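Local coordinates for protein D-glyceraldehyde dehydrogenase (NADP(+)) (Thermoplasma acidophilum, PDB 5IZD) that oxidises D-glyceraldehyde to glycerate with NADP+ in the non-phosphorylated Entner-Doudoroff pathway, working as a homotetramer, at residues Q235-S238 and A239-A242; T224-T227 and A228-Q231; V185-F188 and V189-G192. All blocks are in the same frame, centred on the assembly; numbering follows the deposited sequence.

Interaction 1: Q235-S238 and A239-A242; sequences QKAS and ANMA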
loop_
_atom_site.group_PDB
_atom_site.type_symbol
_atom_site.label_atom_id
_atom_site.label_comp_id
_atom_site.label_asym_id
_atom_site.label_seq_id
_atom_site.Cartn_x
_atom_site.Cartn_y
_atom_site.Cartn_z
ATOM N N GLN A 235 13.864 28.620 -5.310
ATOM C CA GLN A 235 14.814 29.496 -4.597
ATOM C C GLN A 235 14.149 30.290 -3.450
ATOM O O GLN A 235 14.680 30.323 -2.339
ATOM C CB GLN A 235 15.454 30.482 -5.554
ATOM C CG GLN A 235 16.413 29.848 -6.550
ATOM C CD GLN A 235 16.578 30.748 -7.766
ATOM O OE1 GLN A 235 16.113 31.874 -7.763
ATOM N NE2 GLN A 235 17.210 30.231 -8.822
ATOM N N LYS A 236 12.985 30.911 -3.734
ATOM C CA LYS A 236 12.254 31.698 -2.734
ATOM C C LYS A 236 11.702 30.867 -1.582
ATOM O O LYS A 236 11.778 31.308 -0.428
ATOM C CB LYS A 236 11.120 32.515 -3.355
ATOM C CG LYS A 236 11.548 33.509 -4.395
ATOM C CD LYS A 236 12.651 34.411 -3.896
ATOM C CE LYS A 236 12.844 35.570 -4.858
ATOM N NZ LYS A 236 14.105 36.268 -4.489
ATOM N N ALA A 237 11.152 29.691 -1.880
ATOM C CA ALA A 237 10.641 28.796 -0.859
ATOM C C ALA A 237 11.725 28.177 0.034
ATOM O O ALA A 237 11.400 27.437 0.989
ATOM C CB ALA A 237 9.817 27.680 -1.474
ATOM N N SER A 238 12.996 28.432 -0.264
ATOM C CA SER A 238 14.046 28.117 0.697
ATOM C C SER A 238 13.802 28.857 2.029
ATOM O O SER A 238 14.176 28.365 3.060
ATOM C CB SER A 238 15.435 28.371 0.109
ATOM O OG SER A 238 15.825 29.735 0.153
ATOM N N ALA A 239 13.128 30.018 2.001
ATOM C CA ALA A 239 12.784 30.748 3.231
ATOM C C ALA A 239 11.841 30.027 4.208
ATOM O O ALA A 239 11.901 30.269 5.369
ATOM C CB ALA A 239 12.209 32.102 2.902
ATOM N N ASN A 240 10.926 29.207 3.739
ATOM C CA ASN A 240 9.954 28.573 4.622
ATOM C C ASN A 240 9.990 27.057 4.535
ATOM O O ASN A 240 9.212 26.411 5.199
ATOM C CB ASN A 240 8.532 29.098 4.314
ATOM C CG ASN A 240 8.169 28.992 2.828
ATOM O OD1 ASN A 240 8.768 28.206 2.089
ATOM N ND2 ASN A 240 7.192 29.809 2.380
ATOM N N MET A 241 10.862 26.505 3.702
ATOM C CA MET A 241 10.906 25.072 3.447
ATOM C C MET A 241 9.555 24.496 3.047
ATOM O O MET A 241 9.261 23.341 3.346
ATOM C CB MET A 241 11.500 24.305 4.664
ATOM C CG MET A 241 12.988 24.477 4.764
ATOM S SD MET A 241 13.818 23.438 3.538
ATOM C CE MET A 241 15.272 24.452 3.311
ATOM N N ALA A 242 8.765 25.268 2.308
ATOM C CA ALA A 242 7.520 24.731 1.816
ATOM C C ALA A 242 7.771 23.441 1.015
ATOM O O ALA A 242 8.794 23.308 0.344
ATOM C CB ALA A 242 6.751 25.756 0.992
#

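Interaction 2: T224-T227 and A228-Q231; sequences TGST and ATGQ. With NAP (NADP nicotinamide-adenine-dinucleotide phosphate), chain I.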
loop_
_atom_site.group_PDB
_atom_site.type_symbol
_atom_site.label_atom_id
_atom_site.label_comp_id
_atom_site.label_asym_id
_atom_site.label_seq_id
_atom_site.Cartn_x
_atom_site.Cartn_y
_atom_site.Cartn_z
ATOM N N THR A 224 2.176 24.938 -11.636
ATOM C CA THR A 224 2.450 24.418 -12.958
ATOM C C THR A 224 2.748 25.628 -13.837
ATOM O O THR A 224 2.105 26.643 -13.671
ATOM C CB THR A 224 1.282 23.556 -13.471
ATOM O OG1 THR A 224 1.126 22.393 -12.647
ATOM C CG2 THR A 224 1.470 23.117 -14.925
ATOM N N GLY A 225 3.749 25.522 -14.697
ATOM C CA GLY A 225 4.174 26.589 -15.611
ATOM C C GLY A 225 5.564 26.419 -16.177
ATOM O O GLY A 225 6.037 25.262 -16.385
ATOM N N SER A 226 6.267 27.520 -16.351
ATOM C CA SER A 226 7.531 27.494 -17.063
ATOM C C SER A 226 8.685 27.099 -16.149
ATOM O O SER A 226 8.645 27.250 -14.947
ATOM C CB SER A 226 7.859 28.871 -17.676
ATOM O OG SER A 226 8.194 29.732 -16.592
ATOM N N THR A 227 9.765 26.696 -16.768
ATOM C CA THR A 227 10.921 26.203 -16.025
ATOM C C THR A 227 11.501 27.335 -15.141
ATOM O O THR A 227 11.801 27.082 -13.967
ATOM C CB THR A 227 12.009 25.705 -16.971
ATOM O OG1 THR A 227 11.418 24.852 -17.943
ATOM C CG2 THR A 227 13.083 24.937 -16.179
ATOM N N ALA A 228 11.661 28.530 -15.716
ATOM C CA ALA A 228 12.294 29.653 -15.015
ATOM C C ALA A 228 11.517 30.027 -13.696
ATOM O O ALA A 228 12.126 30.430 -12.691
ATOM C CB ALA A 228 12.397 30.886 -15.923
ATOM N N THR A 229 10.192 29.901 -13.735
ATOM C CA THR A 229 9.326 30.334 -12.652
ATOM C C THR A 229 9.407 29.282 -11.591
ATOM O O THR A 229 9.454 29.610 -10.416
ATOM C CB THR A 229 7.883 30.523 -13.098
ATOM O OG1 THR A 229 7.860 31.464 -14.158
ATOM C CG2 THR A 229 6.983 31.056 -11.944
ATOM N N GLY A 230 9.437 28.024 -11.999
ATOM C CA GLY A 230 9.709 26.934 -11.086
ATOM C C GLY A 230 11.000 27.053 -10.332
ATOM O O GLY A 230 11.051 26.775 -9.101
ATOM N N GLN A 231 12.069 27.386 -11.057
ATOM C CA GLN A 231 13.392 27.564 -10.439
ATOM C C GLN A 231 13.356 28.720 -9.436
ATOM O O GLN A 231 13.879 28.619 -8.338
ATOM C CB GLN A 231 14.473 27.799 -11.462
ATOM C CG GLN A 231 14.701 26.648 -12.419
ATOM C CD GLN A 231 15.699 26.981 -13.482
ATOM O OE1 GLN A 231 15.423 27.748 -14.396
ATOM N NE2 GLN A 231 16.874 26.439 -13.358
HETATM P PA NAP I . 4.591 31.024 -15.738
HETATM O O1A NAP I . 5.281 32.352 -15.704
HETATM O O2A NAP I . 5.366 29.804 -15.287
HETATM O O5B NAP I . 3.205 31.152 -14.882
HETATM C C5B NAP I . 2.645 30.107 -14.055
HETATM C C4B NAP I . 2.027 30.705 -12.777
HETATM O O4B NAP I . 3.068 31.208 -11.917
HETATM C C3B NAP I . 1.120 31.920 -13.060
HETATM O O3B NAP I . 0.050 31.958 -12.079
HETATM C C2B NAP I . 2.053 33.084 -12.870
HETATM O O2B NAP I . 1.392 34.332 -12.684
HETATM C C1B NAP I . 2.838 32.628 -11.670
HETATM N N9A NAP I . 4.114 33.322 -11.443
HETATM C C8A NAP I . 4.874 34.024 -12.327
HETATM N N7A NAP I . 5.951 34.528 -11.766
HETATM C C5A NAP I . 5.884 34.086 -10.440
HETATM C C6A NAP I . 6.726 34.269 -9.342
HETATM N N6A NAP I . 7.868 34.963 -9.406
HETATM N N1A NAP I . 6.377 33.705 -8.167
HETATM C C2A NAP I . 5.219 33.024 -8.088
HETATM N N3A NAP I . 4.348 32.815 -9.085
HETATM C C4A NAP I . 4.760 33.372 -10.246
HETATM O O3 NAP I . 4.086 30.794 -17.226
HETATM P PN NAP I . 4.221 31.723 -18.535
HETATM O O1N NAP I . 3.441 33.011 -18.341
HETATM O O2N NAP I . 3.773 30.947 -19.748
HETATM O O5D NAP I . 5.734 32.041 -18.632
HETATM P P2B NAP I . 1.391 35.425 -13.932
HETATM O O1X NAP I . 0.685 36.677 -13.389
HETATM O O2X NAP I . 0.621 34.862 -15.031
HETATM O O3X NAP I . 2.794 35.756 -14.314
#

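Interaction 3: V185-F188 and V189-G192; sequences VRKF and VEAG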
loop_
_atom_site.group_PDB
_atom_site.type_symbol
_atom_site.label_atom_id
_atom_site.label_comp_id
_atom_site.label_asym_id
_atom_site.label_seq_id
_atom_site.Cartn_x
_atom_site.Cartn_y
_atom_site.Cartn_z
ATOM N N VAL A 185 -13.940 28.890 -8.589
ATOM C CA VAL A 185 -13.919 29.322 -7.203
ATOM C C VAL A 185 -15.321 29.658 -6.697
ATOM O O VAL A 185 -15.693 29.262 -5.587
ATOM C CB VAL A 185 -12.960 30.529 -6.993
ATOM C CG1 VAL A 185 -13.147 31.173 -5.622
ATOM C CG2 VAL A 185 -11.494 30.067 -7.150
ATOM N N ARG A 186 -16.070 30.395 -7.511
ATOM C CA ARG A 186 -17.441 30.799 -7.166
ATOM C C ARG A 186 -18.299 29.533 -7.013
ATOM O O ARG A 186 -19.055 29.446 -6.056
ATOM C CB ARG A 186 -18.009 31.790 -8.192
ATOM C CG ARG A 186 -19.415 32.369 -7.889
ATOM C CD ARG A 186 -19.792 33.498 -8.852
ATOM N NE ARG A 186 -18.971 34.714 -8.663
ATOM C CZ ARG A 186 -19.195 35.700 -7.767
ATOM N NH1 ARG A 186 -20.236 35.684 -6.923
ATOM N NH2 ARG A 186 -18.353 36.749 -7.712
ATOM N N LYS A 187 -18.113 28.514 -7.868
ATOM C CA LYS A 187 -18.859 27.262 -7.700
ATOM C C LYS A 187 -18.544 26.560 -6.371
ATOM O O LYS A 187 -19.442 26.062 -5.716
ATOM C CB LYS A 187 -18.706 26.336 -8.919
ATOM C CG LYS A 187 -19.366 26.901 -10.175
ATOM C CD LYS A 187 -20.881 26.732 -10.148
ATOM C CE LYS A 187 -21.541 27.552 -11.247
ATOM N NZ LYS A 187 -21.564 28.996 -10.865
ATOM N N PHE A 188 -17.280 26.542 -5.972
ATOM C CA PHE A 188 -16.898 26.020 -4.662
ATOM C C PHE A 188 -17.529 26.814 -3.509
ATOM O O PHE A 188 -18.055 26.214 -2.513
ATOM C CB PHE A 188 -15.373 25.957 -4.531
ATOM C CG PHE A 188 -14.808 24.713 -5.066
ATOM C CD1 PHE A 188 -14.533 24.599 -6.410
ATOM C CD2 PHE A 188 -14.611 23.615 -4.242
ATOM C CE1 PHE A 188 -13.983 23.439 -6.929
ATOM C CE2 PHE A 188 -14.080 22.447 -4.770
ATOM C CZ PHE A 188 -13.774 22.355 -6.122
ATOM N N VAL A 189 -17.491 28.141 -3.642
ATOM C CA VAL A 189 -18.223 29.024 -2.720
ATOM C C VAL A 189 -19.734 28.686 -2.650
ATOM O O VAL A 189 -20.261 28.408 -1.545
ATOM C CB VAL A 189 -18.009 30.539 -3.001
ATOM C CG1 VAL A 189 -18.819 31.393 -2.024
ATOM C CG2 VAL A 189 -16.543 30.880 -2.807
ATOM N N GLU A 190 -20.406 28.630 -3.782
ATOM C CA GLU A 190 -21.827 28.288 -3.786
ATOM C C GLU A 190 -22.105 26.871 -3.247
ATOM O O GLU A 190 -23.184 26.625 -2.758
ATOM C CB GLU A 190 -22.428 28.476 -5.181
ATOM C CG GLU A 190 -22.402 29.932 -5.660
ATOM C CD GLU A 190 -22.544 30.121 -7.177
ATOM O OE1 GLU A 190 -22.731 31.312 -7.591
ATOM O OE2 GLU A 190 -22.474 29.121 -7.956
ATOM N N ALA A 191 -21.134 25.945 -3.309
ATOM C CA ALA A 191 -21.305 24.597 -2.777
ATOM C C ALA A 191 -21.164 24.537 -1.247
ATOM O O ALA A 191 -21.375 23.450 -0.654
ATOM C CB ALA A 191 -20.321 23.643 -3.432
ATOM N N GLY A 192 -20.769 25.655 -0.602
ATOM C CA GLY A 192 -20.610 25.707 0.870
ATOM C C GLY A 192 -19.213 25.641 1.479
ATOM O O GLY A 192 -19.091 25.404 2.686
#

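Interaction 1: Q235-S238 and A239-A242
The carbonyl oxygen A237 O is approached by two backbone N-H groups: N240 N at 3.3 Å and M241 N at 2.9 Å. Both bonds are weak, the second bent to 121° at the hydrogen. One residue earlier, K236 O accepts from A239 N at 3.1 Å; the N-H points almost straight at the oxygen (164°), though from above the carbonyl plane.

N240 suits the next bend because its amide carries both acceptor and donor. N240 OD1 accepts from A242 N at 2.9 Å, closing an Asx turn. A chi1 of 52° sets CG between the backbone N and the carbonyl carbon, folding the amide back over its main chain, while ND2 donates to V213 O and H215 O. Replacing N240 by an alanine would probably leave A242 N and the carbonyls of V213 and H215 without their partner, and the turn less firmly held. S238 is small enough to bend back, its OG reaching Q235 O at 2.8 Å; OG is also hydrogen-bonded to Q235 NE2 of the second subunit. The turn thus lies at the subunit contact, in a stretch that probably contributes to NADP binding, as in relatives.

The methyl groups of A237 and A242 lie 4.4 Å apart at CB, and both rest on I221 of strand 220-224. K236 lies against helix 205-214, and the turn delivers the chain from helix 227-236 to strand 243-247.

Interaction 2: T224-T227 and A228-Q231
S226 is the N-cap of helix 227-236; its backbone N holds the adenosine-side phosphate of NADP, with T229 beside it. Residues G225 to G230 fit the G-x-x-x-x-G pattern of the aldehyde dehydrogenase Rossmann-like domain, where a strand passes into a helix beside the dinucleotide.

The phosphate bond belongs to the backbone: S226 N donates to NADP O2A in a short, almost straight bond of 2.7 Å (177°). Serine suits the place for its cap: with S226 OG between the backbone N and the carbonyl carbon (chi1 71°), it accepts weakly from T229 N at 3.5 Å. At the other end of the residue, S226 O takes the first full helical bond, from G230 N at 3.1 Å, together with a weak one from T229 N. T227 O takes the next helical bond, from Q231 N at 2.9 Å.

T229 OG1 lies 3.0 Å from S226 OG and 3.1 Å from NADP O1A. G225 must lack a side chain, because a CB there would collide with O2A. The amide of Q231 looks elsewhere, its NE2 donating to S238 O of the second subunit.

In T229 the beta branch divides the work: with CG2 anti to the backbone N (OG1 at chi1 -57°), the hydroxyl faces S226 OG and the phosphate while the methyl lies over the adenine, T229 CG2 standing 3.6 Å from NADP C5A.

Interaction 3: V185-F188 and V189-G192
V185 meets V189 one turn along helix 178-190, whose C-terminal end is closed by a Schellman motif at G192. This helix is the crossover of a beta-alpha-beta unit between strands 168-172 and 198-200.

V185 O accepts the N-H of V189 (N to O 2.9 Å) in a nearly straight bond. Beside it the two valines touch lightly, CG1 of V185 to CG2 of V189 at 4.4 Å. A branched aliphatic suits this buried position, since V185 also packs on L198 and F200 of strand 198-200.

R186 O takes E190 N at 2.8 Å. The arginine side chain, with CG anti to the backbone N (chi1 -176°), runs across that of E190, and methylene CG of R186 lies 3.5 Å from E190 OE1. The guanidinium itself stays beyond contact with the carboxylate, the two planes turned 64° apart, and makes a cation-pi contact with W11.

K187 supplies the salt bridge. Its chain bends at chi2 and again at chi4, bringing K187 NZ round to E190 OE2 at 3.1 Å on the syn side of the carboxylate, somewhat out of its plane. The ammonium group also has a cation-pi partner in W183, and the side chain touches L74 and I75 of helix 39-77; a long, flexible lysine suits a place with partners on several sides. K187 O receives A191 N.

The buried side chain of F188 packs against A71 of helix 39-77, L198 of strand 198-200 and V193; a large aromatic suits this apolar setting. Its O accepts weakly from A191 N. The chain then turns at G192, whose positive phi of 102° would jam a side chain against the preceding carbonyl oxygen, and G192 N bonds to V189 O at 3.0 Å.

Following the chain from the N terminus, interaction 3 comes first, then interaction 2, then interaction 1. All are local: none closes a long loop, and none nests in or crosses another. Interactions 2 and 1 share helix 227-236, the first starting it and the second ending it, with centres 15 Å apart; together they bracket the crossover from strand 220-224 to strand 243-247. Interaction 3 marks the end of the helix in the crossover from strand 168-172 to strand 198-200, in the same sheet. Interactions 1 and 2 both reach the second subunit, whereas no other chain touches interaction 3, whose centre lies 29 Å from that of interaction 2.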